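Local coordinates for protein GCN5-related N-acetyltransferase (Kribbella flavida, PDB 4IUS) that probably transfers an acyl group from an acyl-coenzyme A donor to an amine, as members of the GNAT acetyltransferase family do, at residues 121-126 with 166-171; 138-143 with 192-197; 108-113 with 220-225; 174-179 with 204-209; 11-16 with 180-185. The protein carries 1 engineered substitution. All coordinates share one frame; numbering follows the deposited sequence.

Contact 1: residues 121-126 with 166-171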
# COMPACT_ATOMS: atom_id res chain seq x y z
N ALA A 121 -19.91 22.26 5.63
CA ALA A 121 -21.19 22.42 4.93
C ALA A 121 -21.05 22.00 3.46
O ALA A 121 -20.06 22.31 2.80
CB ALA A 121 -21.66 23.89 5.02
N GLY A 122 -22.05 21.27 2.98
CA GLY A 122 -22.07 20.82 1.58
C GLY A 122 -21.33 19.53 1.31
O GLY A 122 -21.42 19.02 0.19
N VAL A 123 -20.61 19.02 2.30
CA VAL A 123 -19.72 17.88 2.09
C VAL A 123 -20.38 16.61 2.65
O VAL A 123 -20.86 16.59 3.78
CB VAL A 123 -18.32 18.11 2.70
CG1 VAL A 123 -17.39 16.94 2.41
CG2 VAL A 123 -17.68 19.39 2.20
N THR A 124 -20.41 15.56 1.83
CA THR A 124 -21.01 14.30 2.22
C THR A 124 -20.05 13.17 1.82
O THR A 124 -19.08 13.40 1.09
CB THR A 124 -22.39 14.12 1.53
OG1 THR A 124 -22.22 14.08 0.10
CG2 THR A 124 -23.38 15.25 1.90
N ALA A 125 -20.34 11.96 2.23
CA ALA A 125 -19.54 10.80 1.89
C ALA A 125 -20.43 9.64 1.50
O ALA A 125 -21.52 9.49 2.04
CB ALA A 125 -18.68 10.35 3.05
N ALA A 126 -19.92 8.80 0.60
CA ALA A 126 -20.60 7.59 0.23
C ALA A 126 -19.57 6.53 -0.15
O ALA A 126 -18.64 6.79 -0.91
CB ALA A 126 -21.52 7.85 -0.97
N ILE A 166 -15.88 11.37 -1.40
CA ILE A 166 -16.30 12.56 -0.68
C ILE A 166 -16.87 13.51 -1.73
O ILE A 166 -16.21 13.75 -2.76
CB ILE A 166 -15.13 13.23 0.06
CG1 ILE A 166 -14.47 12.29 1.04
CG2 ILE A 166 -15.53 14.55 0.69
CD1 ILE A 166 -15.36 11.83 2.12
N ARG A 167 -18.08 14.01 -1.51
CA ARG A 167 -18.76 14.85 -2.46
C ARG A 167 -18.98 16.23 -1.90
O ARG A 167 -19.23 16.39 -0.71
CB ARG A 167 -20.09 14.23 -2.82
CG ARG A 167 -19.99 12.75 -3.20
CD ARG A 167 -20.64 11.82 -2.19
NE ARG A 167 -22.04 12.21 -2.10
CZ ARG A 167 -22.95 11.93 -3.02
NH1 ARG A 167 -24.17 12.48 -2.97
NH2 ARG A 167 -22.66 11.07 -4.00
N MSE A 168 -18.89 17.20 -2.78
CA MSE A 168 -19.23 18.57 -2.46
C MSE A 168 -20.44 18.95 -3.32
O MSE A 168 -20.37 18.86 -4.56
CB MSE A 168 -18.02 19.46 -2.75
CG MSE A 168 -18.24 20.93 -2.50
SE MSE A 168 -18.56 21.45 -0.66
CE MSE A 168 -16.70 21.53 -0.10
N ASP A 169 -21.52 19.31 -2.67
CA ASP A 169 -22.76 19.59 -3.37
C ASP A 169 -23.06 18.47 -4.39
O ASP A 169 -23.53 18.73 -5.50
CB ASP A 169 -22.70 20.98 -4.03
CG ASP A 169 -22.55 22.08 -3.02
OD1 ASP A 169 -23.15 21.98 -1.92
OD2 ASP A 169 -21.84 23.03 -3.34
N GLY A 170 -22.86 17.22 -3.95
CA GLY A 170 -23.25 16.07 -4.76
C GLY A 170 -22.26 15.60 -5.83
O GLY A 170 -22.48 14.61 -6.51
N VAL A 171 -21.15 16.29 -5.96
CA VAL A 171 -20.15 16.00 -6.98
C VAL A 171 -18.93 15.39 -6.27
O VAL A 171 -18.37 16.01 -5.35
CB VAL A 171 -19.73 17.29 -7.74
CG1 VAL A 171 -18.61 16.99 -8.75
CG2 VAL A 171 -20.94 17.99 -8.35
O HOH W 1 -22.44 16.58 -1.09
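Val123 and Met168 face each other as a non-hydrogen-bonded pair where the edge strand 123-127 runs antiparallel to strand 161-168. The valine can be followed outward. Its CB is 3.9 Å from Arg167 O across the pairing. CG1, anti to the backbone N (chi1 -177°), presses on Ile166 CG2 at 3.5 Å, a tight methyl contact, while CG2 turns to the selenium end of Met168, a selenomethionine modelled in two conformers. Helix 202-216 covers this face through Leu202 and Leu205. With Val123 cut back to alanine, Ile166 CG2 would probably lose its methyl mate and a gap open beneath these leucines.

Thr124 and Arg167, the next pair along, are hydrogen-bonded, exchanging Thr124 N to Arg167 O and Arg167 N to Thr124 O, both 2.9 Å. Their side chains meet on the other face: Arg167 NE donates to Thr124 OG1 at 2.9 Å, the hydroxyl lying at the edge of the guanidinium and in its plane, though the arginine too has a second conformer. A water at 2.8 Å from the same OG1 also bonds Gly122 O and Gly170 N, tying strand to turn. At Gly122 (phi 86°) a CB would jam against the preceding carbonyl O. The chemistry thus divides by face, with apolar packing under the helix and a polar, water-bridged pairing opposite.

Contact 2: residues 138-143 with 192-197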
# COMPACT_ATOMS: atom_id res chain seq x y z
N ASN A 138 -10.89 6.32 -9.28
CA ASN A 138 -9.58 6.14 -9.93
C ASN A 138 -9.15 7.41 -10.66
O ASN A 138 -7.97 7.76 -10.63
CB ASN A 138 -9.62 4.97 -10.91
CG ASN A 138 -9.75 3.63 -10.22
OD1 ASN A 138 -9.55 3.51 -8.99
ND2 ASN A 138 -10.08 2.59 -11.00
N ALA A 139 -10.09 8.11 -11.29
CA ALA A 139 -9.80 9.34 -11.98
C ALA A 139 -9.37 10.43 -11.00
O ALA A 139 -8.44 11.20 -11.31
CB ALA A 139 -10.99 9.80 -12.80
N ILE A 140 -10.02 10.54 -9.84
CA ILE A 140 -9.66 11.58 -8.87
C ILE A 140 -8.27 11.33 -8.32
O ILE A 140 -7.48 12.27 -8.22
CB ILE A 140 -10.71 11.71 -7.75
CG1 ILE A 140 -12.06 12.15 -8.31
CG2 ILE A 140 -10.17 12.55 -6.60
CD1 ILE A 140 -13.21 11.92 -7.34
N ALA A 141 -7.95 10.08 -7.98
CA ALA A 141 -6.64 9.68 -7.44
C ALA A 141 -5.55 9.55 -8.51
O ALA A 141 -4.41 9.44 -8.16
CB ALA A 141 -6.78 8.36 -6.73
N GLY A 142 -5.89 9.59 -9.78
CA GLY A 142 -5.08 9.04 -10.86
C GLY A 142 -3.67 9.47 -11.11
O GLY A 142 -2.88 8.71 -11.66
N ASP A 143 -3.38 10.74 -10.84
CA ASP A 143 -2.04 11.29 -11.09
C ASP A 143 -1.11 11.08 -9.88
O ASP A 143 0.10 11.28 -9.98
CB ASP A 143 -2.12 12.76 -11.54
CG ASP A 143 -2.82 13.69 -10.54
OD1 ASP A 143 -3.67 13.22 -9.74
OD2 ASP A 143 -2.52 14.90 -10.56
N GLY A 192 -6.86 10.82 -2.90
CA GLY A 192 -6.67 12.00 -3.71
C GLY A 192 -7.81 12.96 -3.62
O GLY A 192 -8.88 12.65 -3.16
N THR A 193 -7.55 14.17 -4.11
CA THR A 193 -8.55 15.20 -4.25
C THR A 193 -8.39 15.87 -5.58
O THR A 193 -7.26 15.98 -6.10
CB THR A 193 -8.47 16.28 -3.16
OG1 THR A 193 -7.45 17.23 -3.48
CG2 THR A 193 -8.25 15.65 -1.79
N LEU A 194 -9.49 16.33 -6.14
CA LEU A 194 -9.37 17.16 -7.34
C LEU A 194 -8.52 18.40 -7.04
O LEU A 194 -8.57 18.97 -5.95
CB LEU A 194 -10.75 17.59 -7.80
CG LEU A 194 -11.62 16.50 -8.42
CD1 LEU A 194 -12.96 17.17 -8.78
CD2 LEU A 194 -10.95 15.79 -9.61
N HIS A 195 -7.73 18.83 -8.00
CA HIS A 195 -6.86 19.99 -7.84
C HIS A 195 -7.63 21.22 -7.41
O HIS A 195 -7.16 22.01 -6.56
CB HIS A 195 -6.09 20.21 -9.15
CG HIS A 195 -5.08 21.28 -9.06
ND1 HIS A 195 -3.94 21.13 -8.37
CD2 HIS A 195 -5.09 22.58 -9.54
CE1 HIS A 195 -3.23 22.28 -8.44
NE2 HIS A 195 -3.95 23.17 -9.14
N SER A 196 -8.83 21.39 -7.95
CA SER A 196 -9.70 22.51 -7.64
C SER A 196 -10.18 22.57 -6.17
O SER A 196 -10.62 23.59 -5.70
CB SER A 196 -10.94 22.43 -8.53
OG SER A 196 -11.61 21.18 -8.34
N HIS A 197 -10.10 21.45 -5.48
CA HIS A 197 -10.58 21.31 -4.10
C HIS A 197 -9.47 20.89 -3.14
O HIS A 197 -9.73 20.33 -2.10
CB HIS A 197 -11.71 20.28 -4.09
CG HIS A 197 -12.98 20.76 -4.77
ND1 HIS A 197 -13.16 20.71 -6.11
CD2 HIS A 197 -14.11 21.33 -4.23
CE1 HIS A 197 -14.38 21.22 -6.39
NE2 HIS A 197 -14.95 21.59 -5.24
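In the GNAT core, the C-terminal part of helix 131-141 rests on the end of strand 185-193, and Ile140 makes the join with Gly192, Thr193 and Leu194. The two branches of the isoleucine share the work. CG2, anti to the backbone N, lies over the strand backbone, 3.7 Å from Gly192 O and 3.9 Å from Thr193 CA. CG1, beside the backbone N (chi1 -63°), meets Leu194 CD2 at 4.0 Å, the two side chains crossing at about a right angle. Pro172 and Thr175 of the neighbouring strand also lie against Ile140.

One residue further on, helix and strand come together backbone to backbone: Ala141 CA is 4.4 Å from Gly192 CA. A side chain on Gly192 would point at the helix and run into Ala141 CA, so the absence of one permits this approach. Thr193 OG1 makes a weak hydrogen bond to a malonate ion, probably from the crystallisation liquor. Between helix and strand all is van der Waals packing; Gly192 O, close to a methyl group, is satisfied by its backbone bond to Thr175, so the helix packs on the strand end by apolar contact alone.

Contact 3: residues 108-113 with 220-225. With EDO (1,2-ethanediol), chain E.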
# COMPACT_ATOMS: atom_id res chain seq x y z
N ALA A 108 -0.18 3.84 11.26
CA ALA A 108 -1.22 2.86 11.54
C ALA A 108 -2.23 3.37 12.56
O ALA A 108 -1.90 4.23 13.38
CB ALA A 108 -0.66 1.49 11.95
N VAL A 109 -3.41 2.77 12.55
CA VAL A 109 -4.45 3.13 13.50
C VAL A 109 -5.34 1.89 13.74
O VAL A 109 -5.52 1.03 12.86
CB VAL A 109 -5.32 4.33 13.00
CG1 VAL A 109 -6.24 3.93 11.81
CG2 VAL A 109 -6.15 4.92 14.15
N GLU A 110 -5.89 1.82 14.94
CA GLU A 110 -6.81 0.74 15.34
C GLU A 110 -8.21 1.36 15.56
O GLU A 110 -8.32 2.58 15.75
CB GLU A 110 -6.35 0.08 16.62
CG GLU A 110 -5.09 -0.74 16.40
CD GLU A 110 -4.69 -1.57 17.61
OE1 GLU A 110 -4.69 -1.04 18.74
OE2 GLU A 110 -4.35 -2.77 17.43
N PRO A 111 -9.25 0.52 15.56
CA PRO A 111 -10.61 1.11 15.54
C PRO A 111 -10.96 2.12 16.64
O PRO A 111 -11.62 3.14 16.38
CB PRO A 111 -11.50 -0.14 15.57
CG PRO A 111 -10.71 -1.16 14.85
CD PRO A 111 -9.29 -0.93 15.27
N GLY A 112 -10.53 1.82 17.85
CA GLY A 112 -10.87 2.65 19.01
C GLY A 112 -10.16 3.99 18.98
O GLY A 112 -10.50 4.88 19.75
N ASP A 113 -9.17 4.18 18.10
CA ASP A 113 -8.35 5.39 18.04
C ASP A 113 -8.64 6.26 16.82
O ASP A 113 -8.16 7.39 16.72
CB ASP A 113 -6.87 5.00 18.04
CG ASP A 113 -6.43 4.38 19.38
OD1 ASP A 113 -6.98 4.73 20.43
OD2 ASP A 113 -5.52 3.52 19.36
N ALA A 220 -11.78 -5.17 9.28
CA ALA A 220 -10.38 -4.90 9.62
C ALA A 220 -10.29 -4.56 11.10
O ALA A 220 -11.19 -3.89 11.65
CB ALA A 220 -9.82 -3.76 8.78
N THR A 221 -9.17 -4.95 11.71
CA THR A 221 -8.81 -4.53 13.06
C THR A 221 -7.55 -3.66 13.13
O THR A 221 -7.19 -3.15 14.19
CB THR A 221 -8.65 -5.77 13.96
OG1 THR A 221 -7.55 -6.56 13.48
CG2 THR A 221 -9.95 -6.58 13.97
N LEU A 222 -6.89 -3.50 12.00
CA LEU A 222 -5.72 -2.63 11.91
C LEU A 222 -5.69 -2.01 10.51
O LEU A 222 -5.86 -2.78 9.52
CB LEU A 222 -4.41 -3.41 12.17
CG LEU A 222 -3.11 -2.62 12.09
CD1 LEU A 222 -3.01 -1.57 13.18
CD2 LEU A 222 -1.89 -3.56 12.11
N ALA A 223 -5.44 -0.69 10.37
CA ALA A 223 -5.29 -0.03 9.08
C ALA A 223 -3.95 0.65 9.07
O ALA A 223 -3.55 1.22 10.07
CB ALA A 223 -6.40 0.99 8.84
N TRP A 224 -3.25 0.60 7.93
CA TRP A 224 -2.01 1.30 7.77
C TRP A 224 -1.98 2.00 6.45
O TRP A 224 -2.71 1.66 5.52
CB TRP A 224 -0.79 0.40 7.94
CG TRP A 224 -0.63 -0.63 6.88
CD1 TRP A 224 -1.22 -1.88 6.81
CD2 TRP A 224 0.11 -0.49 5.65
NE1 TRP A 224 -0.87 -2.53 5.65
CE2 TRP A 224 -0.05 -1.74 4.92
CE3 TRP A 224 0.89 0.53 5.08
CZ2 TRP A 224 0.57 -1.96 3.69
CZ3 TRP A 224 1.48 0.29 3.83
CH2 TRP A 224 1.32 -0.90 3.16
N LEU A 225 -1.16 3.03 6.37
CA LEU A 225 -0.91 3.76 5.13
C LEU A 225 0.48 4.34 5.11
O LEU A 225 1.15 4.42 6.14
CB LEU A 225 -1.92 4.86 4.90
CG LEU A 225 -2.05 5.96 5.92
CD1 LEU A 225 -0.96 7.05 5.70
CD2 LEU A 225 -3.45 6.58 5.90
C1 EDO E . -2.99 -5.12 3.38
O1 EDO E . -1.68 -4.94 3.94
C2 EDO E . -3.42 -6.57 3.60
O2 EDO E . -3.15 -7.38 2.44
O HOH W 2 -5.32 -4.67 15.70
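Val109 and Ala223 hold the two strands together with a reciprocal pair of backbone bonds, Val109 N to Ala223 O at 2.9 Å and Ala223 N to Val109 O at 3.0 Å, each donor lying nearly along the C=O axis. Their side chains share one face, where Val109 CG1 approaches Ala223 CB. On the other face Ala108 and Trp224 make the neighbouring non-hydrogen-bonded pair, the methyl of Ala108 4.2 Å from Trp224 CB. Leu222 reaches back along this face: with CG anti to the backbone N (chi1 180°), its CD1 comes within 3.6 Å of Val109 O and also touches Ala108 CB and Glu110 CG. Where the strands part, Pro111 CD sits 3.2 Å from Thr221 O, and a water links that carbonyl to Glu110 OE2.

In the mixed sheet, strand 99-109 lies between strands 222-225 and 242-251, antiparallel to both, and strand 222-225 runs parallel to strand 185-193 on its other side.

Other elements lie on both faces. Thr211 of helix 202-216 and the loop residue Tyr241 lie against Val109 and Ala223, whereas Ile6, Arg9 and Ile10 of helix 6-19 lie on Leu222. The indole of Trp224 packs on Ile10, Val185 and Glu187, and its NE1 donates at 3.1 Å to O1 of an ethanediol set at the ring edge, in plane. Losing the indole to an alanine is likely to open a gap between Ile10 and Val185 and to leave the diol without its donor. Thr221, further out, is fixed by Arg9 NH2 bonding its OG1.

Contact 4: residues 174-179 with 204-209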
# COMPACT_ATOMS: atom_id res chain seq x y z
N ALA A 174 -13.12 14.00 -3.78
CA ALA A 174 -11.99 13.36 -3.08
C ALA A 174 -12.32 11.90 -2.90
O ALA A 174 -13.48 11.49 -2.96
CB ALA A 174 -11.66 14.01 -1.75
N THR A 175 -11.27 11.11 -2.67
CA THR A 175 -11.44 9.67 -2.60
C THR A 175 -10.35 9.03 -1.75
O THR A 175 -9.29 9.63 -1.53
CB THR A 175 -11.39 9.07 -4.05
OG1 THR A 175 -11.77 7.68 -4.00
CG2 THR A 175 -10.05 9.16 -4.72
N ALA A 176 -10.60 7.82 -1.29
CA ALA A 176 -9.63 6.94 -0.63
C ALA A 176 -10.16 5.51 -0.74
O ALA A 176 -11.34 5.31 -0.96
CB ALA A 176 -9.42 7.32 0.84
N ALA A 177 -9.26 4.55 -0.62
CA ALA A 177 -9.62 3.14 -0.80
C ALA A 177 -8.96 2.31 0.28
O ALA A 177 -7.96 2.76 0.91
CB ALA A 177 -9.12 2.69 -2.17
N TRP A 178 -9.48 1.11 0.48
CA TRP A 178 -8.85 0.14 1.37
C TRP A 178 -8.67 -1.17 0.61
O TRP A 178 -9.48 -1.56 -0.21
CB TRP A 178 -9.65 -0.06 2.67
CG TRP A 178 -10.99 -0.77 2.56
CD1 TRP A 178 -11.23 -2.10 2.76
CD2 TRP A 178 -12.29 -0.15 2.33
NE1 TRP A 178 -12.55 -2.37 2.62
CE2 TRP A 178 -13.24 -1.22 2.35
CE3 TRP A 178 -12.73 1.13 2.04
CZ2 TRP A 178 -14.58 -0.99 2.14
CZ3 TRP A 178 -14.10 1.35 1.84
CH2 TRP A 178 -15.00 0.30 1.87
N THR A 179 -7.58 -1.87 0.92
CA THR A 179 -7.30 -3.13 0.33
C THR A 179 -8.07 -4.27 0.99
O THR A 179 -8.55 -4.14 2.11
CB THR A 179 -5.79 -3.48 0.37
OG1 THR A 179 -5.42 -3.62 1.75
CG2 THR A 179 -4.97 -2.41 -0.30
N ALA A 204 -8.21 14.23 3.87
CA ALA A 204 -8.24 13.69 5.23
C ALA A 204 -9.62 13.08 5.55
O ALA A 204 -9.71 11.99 6.15
CB ALA A 204 -7.86 14.77 6.26
N LEU A 205 -10.70 13.74 5.12
CA LEU A 205 -12.05 13.15 5.30
C LEU A 205 -12.16 11.83 4.60
O LEU A 205 -12.71 10.86 5.12
CB LEU A 205 -13.17 14.09 4.83
CG LEU A 205 -13.34 15.39 5.59
CD1 LEU A 205 -14.55 16.09 4.98
CD2 LEU A 205 -13.50 15.21 7.09
N ALA A 206 -11.65 11.78 3.37
CA ALA A 206 -11.72 10.56 2.58
C ALA A 206 -10.97 9.42 3.27
O ALA A 206 -11.44 8.29 3.39
CB ALA A 206 -11.20 10.80 1.17
N THR A 207 -9.76 9.75 3.72
CA THR A 207 -8.92 8.77 4.43
C THR A 207 -9.63 8.26 5.67
O THR A 207 -9.69 7.05 5.90
CB THR A 207 -7.58 9.40 4.83
OG1 THR A 207 -6.90 9.88 3.67
CG2 THR A 207 -6.68 8.39 5.53
N ALA A 208 -10.20 9.16 6.45
CA ALA A 208 -10.88 8.80 7.69
C ALA A 208 -12.09 7.92 7.43
O ALA A 208 -12.31 6.91 8.08
CB ALA A 208 -11.24 10.06 8.48
N TYR A 209 -12.88 8.30 6.43
CA TYR A 209 -14.11 7.57 6.12
C TYR A 209 -13.82 6.21 5.51
O TYR A 209 -14.47 5.24 5.86
CB TYR A 209 -15.03 8.42 5.21
CG TYR A 209 -16.40 7.83 5.02
CD1 TYR A 209 -17.31 7.80 6.07
CD2 TYR A 209 -16.80 7.34 3.78
CE1 TYR A 209 -18.55 7.23 5.88
CE2 TYR A 209 -18.05 6.78 3.61
CZ TYR A 209 -18.91 6.72 4.69
OH TYR A 209 -20.19 6.17 4.51
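Strand 174-179 and helix 204-209 run nearly side by side, their axes 6.7 Å apart at the closest and inclined by 28°, with Thr175 and Ala206 opposite one another at a CA to CA distance of 5.3 Å. So close an approach is consistent with the small alanines that carry the contact. Ala206 points its methyl toward the strand and sets CB over the peptide that follows Thr175, 3.5 Å from Thr175 O. Ala176 answers from the strand: its CB comes to 3.4 Å from Ala206 O and 3.8 Å from Thr207 N. Each methyl is thus laid against the other segment's backbone, while the CB atoms of Ala176 and Ala206 pass at 3.9 Å. Ala174 CB adds a looser touch on Ala206 CB at 4.4 Å.

This is the central helix of the GNAT fold, the one that follows strand 185-193 and crosses the sheet face. Its first turn supplies backbone N-H groups to the pyrophosphate of coenzyme A in relatives, and Ala204 N here hydrogen-bonds a malonate ion, probably from the crystallisation liquor, consistent with such an anion site.

Around the alanines larger groups fill the flanks. Ile166 meets Ala206 from strand 161-168, and Val191 of strand 185-193 lies against both Ala176 and Thr207. The hydroxyl of Thr207 bonds back to Gly203 O within the helix. Thr175 turns its side chain to the other face of the sheet, where OG1 is held by Val164 O. Farther along the strand, Trp178 touches Gln213 and Ala214, its NE1 bonded to Pro158 O.

Contact 5: residues 11-16 with 180-185. With SO4 (sulfate ion), chain D; EDO (1,2-ethanediol), chain E; SO4 (sulfate ion), chain C.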
# COMPACT_ATOMS: atom_id res chain seq x y z
N ALA A 11 3.84 -6.69 7.45
CA ALA A 11 4.57 -7.32 6.34
C ALA A 11 3.93 -8.66 5.95
O ALA A 11 3.81 -9.00 4.78
CB ALA A 11 6.04 -7.48 6.68
N SER A 12 3.56 -9.45 6.94
CA SER A 12 2.96 -10.74 6.70
C SER A 12 1.59 -10.61 6.01
O SER A 12 1.27 -11.37 5.11
CB SER A 12 2.82 -11.54 8.01
OG SER A 12 4.07 -11.98 8.50
N ALA A 13 0.80 -9.64 6.44
CA ALA A 13 -0.49 -9.39 5.84
C ALA A 13 -0.33 -8.89 4.41
O ALA A 13 -1.14 -9.27 3.53
CB ALA A 13 -1.29 -8.40 6.67
N GLN A 14 0.67 -8.05 4.16
CA GLN A 14 0.92 -7.60 2.81
C GLN A 14 1.22 -8.79 1.90
O GLN A 14 0.69 -8.90 0.80
CB GLN A 14 2.08 -6.61 2.80
CG GLN A 14 2.36 -5.98 1.46
CD GLN A 14 3.62 -5.16 1.54
OE1 GLN A 14 3.55 -3.94 1.61
NE2 GLN A 14 4.76 -5.82 1.61
N LEU A 15 2.08 -9.69 2.36
CA LEU A 15 2.40 -10.88 1.57
C LEU A 15 1.16 -11.73 1.30
O LEU A 15 0.94 -12.15 0.17
CB LEU A 15 3.48 -11.69 2.26
CG LEU A 15 3.92 -12.99 1.63
CD1 LEU A 15 4.41 -12.84 0.20
CD2 LEU A 15 4.95 -13.69 2.51
N GLN A 16 0.39 -11.97 2.34
CA GLN A 16 -0.84 -12.75 2.23
C GLN A 16 -1.76 -12.15 1.16
O GLN A 16 -2.35 -12.87 0.34
CB GLN A 16 -1.54 -12.81 3.59
CG GLN A 16 -2.78 -13.69 3.64
CD GLN A 16 -3.45 -13.68 5.00
OE1 GLN A 16 -2.85 -13.32 6.02
NE2 GLN A 16 -4.70 -14.07 5.02
N ALA A 180 -8.18 -5.39 0.28
CA ALA A 180 -8.73 -6.59 0.84
C ALA A 180 -8.05 -6.90 2.17
O ALA A 180 -6.81 -6.86 2.29
CB ALA A 180 -8.54 -7.75 -0.13
N ILE A 181 -8.83 -7.30 3.16
CA ILE A 181 -8.32 -7.59 4.49
C ILE A 181 -7.51 -8.89 4.43
O ILE A 181 -7.90 -9.84 3.74
CB ILE A 181 -9.45 -7.64 5.52
CG1 ILE A 181 -9.94 -6.25 5.93
CG2 ILE A 181 -9.04 -8.45 6.76
CD1 ILE A 181 -10.48 -5.30 4.88
N ALA A 182 -6.43 -8.93 5.18
CA ALA A 182 -5.62 -10.13 5.40
C ALA A 182 -5.23 -10.13 6.88
O ALA A 182 -4.63 -9.19 7.35
CB ALA A 182 -4.39 -10.11 4.50
N ASP A 183 -5.57 -11.18 7.63
CA ASP A 183 -5.26 -11.22 9.07
C ASP A 183 -5.72 -9.96 9.80
O ASP A 183 -5.02 -9.43 10.67
CB ASP A 183 -3.73 -11.41 9.34
CG ASP A 183 -3.38 -11.46 10.84
OD1 ASP A 183 -4.06 -12.20 11.61
OD2 ASP A 183 -2.41 -10.76 11.30
N GLY A 184 -6.89 -9.46 9.43
CA GLY A 184 -7.44 -8.26 10.07
C GLY A 184 -6.81 -6.94 9.63
O GLY A 184 -7.20 -5.88 10.12
N VAL A 185 -5.84 -6.99 8.73
CA VAL A 185 -5.09 -5.82 8.32
C VAL A 185 -5.57 -5.37 6.95
O VAL A 185 -5.80 -6.18 6.05
CB VAL A 185 -3.57 -6.12 8.26
CG1 VAL A 185 -2.83 -4.84 7.93
CG2 VAL A 185 -3.07 -6.73 9.55
S SO4 D . -7.12 -14.54 8.02
O1 SO4 D . -7.51 -13.83 9.25
O2 SO4 D . -6.79 -13.61 6.91
O3 SO4 D . -5.95 -15.41 8.25
O4 SO4 D . -8.25 -15.41 7.65
C1 EDO E . -2.99 -5.12 3.38
O1 EDO E . -1.68 -4.94 3.94
C2 EDO E . -3.42 -6.57 3.60
O2 EDO E . -3.15 -7.38 2.44
S SO4 C . -6.44 -15.95 2.20
O1 SO4 C . -7.15 -15.00 3.09
O2 SO4 C . -6.31 -15.36 0.85
O3 SO4 C . -5.06 -16.14 2.68
O4 SO4 C . -7.18 -17.22 2.11
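Ala13, Ala182 and Gln16 carry the meeting of helix 6-19 with the turn after strand 171-179. Ala13 points its methyl into the turn, where CB lies 3.5 Å from Ala182 O and 3.6 Å from Val185 CB, with both valine methyls a little farther off. Ala182 returns the approach: its CB sits 3.5 Å from Ala13 O and also against the amide of Gln16, whose CD is 3.7 Å from that CB. The two alanines therefore interlock, each methyl against the carbonyl of the other.

The turn is a type I' turn, Ala182 to Val185, closing the hairpin between strands 171-179 and 185-193. Ala182 and Val185 are bonded both ways through their backbones, and Asp183 and Gly184 at the corner take positive phi.

At this corner the Asp183 N-H and Gln16 NE2 meet the same sulfate oxygen. The glutamine chain is extended (chi1 -175°, chi2 -178°), laying the amide across Ala182 toward the corner. NE2 donates to O2 of that sulfate at 2.9 Å, and Asp183 N donates to the same O2 at 2.8 Å, so one anion oxygen joins helix and turn. A second sulfate accepts from Gln16 NE2 through O1 and O3, the nearer, O3, at 3.1 Å. Both ions probably come from the crystallisation liquor, as does the ethanediol whose O2 donates to Ala13 O at 3.0 Å. From the rest of the fold, Trp224 touches Gln14, Arg9 NH2 bonds Asp183 O and Arg20 NH2 bonds Ile181 O.

In the fold
Four of the contacts belong to one mixed sheet. Contacts 1, 2 and 4 lie together, with centres 12 to 15 Å apart: Ile166 N probably bonds Ala174 O and Gly192 O accepts from Thr175 N, so strand 171-179 lies between strands 161-168 and 185-193, while Ile140 and Ala206 pack on its two faces. Bound malonate, probably from the crystallisation liquor, touches Thr193 and Ala204, consistent with a nearby coenzyme A pocket. Contacts 3 and 5, whose centres are about 13 Å apart, share Gly184 O, which probably accepts from Thr221 N, and an ethanediol held between Trp224 and Ala13. Contact 5, where helix 6-19 meets the turn between strands 171-179 and 185-193, lies about 31 Å from contact 1, centre to centre.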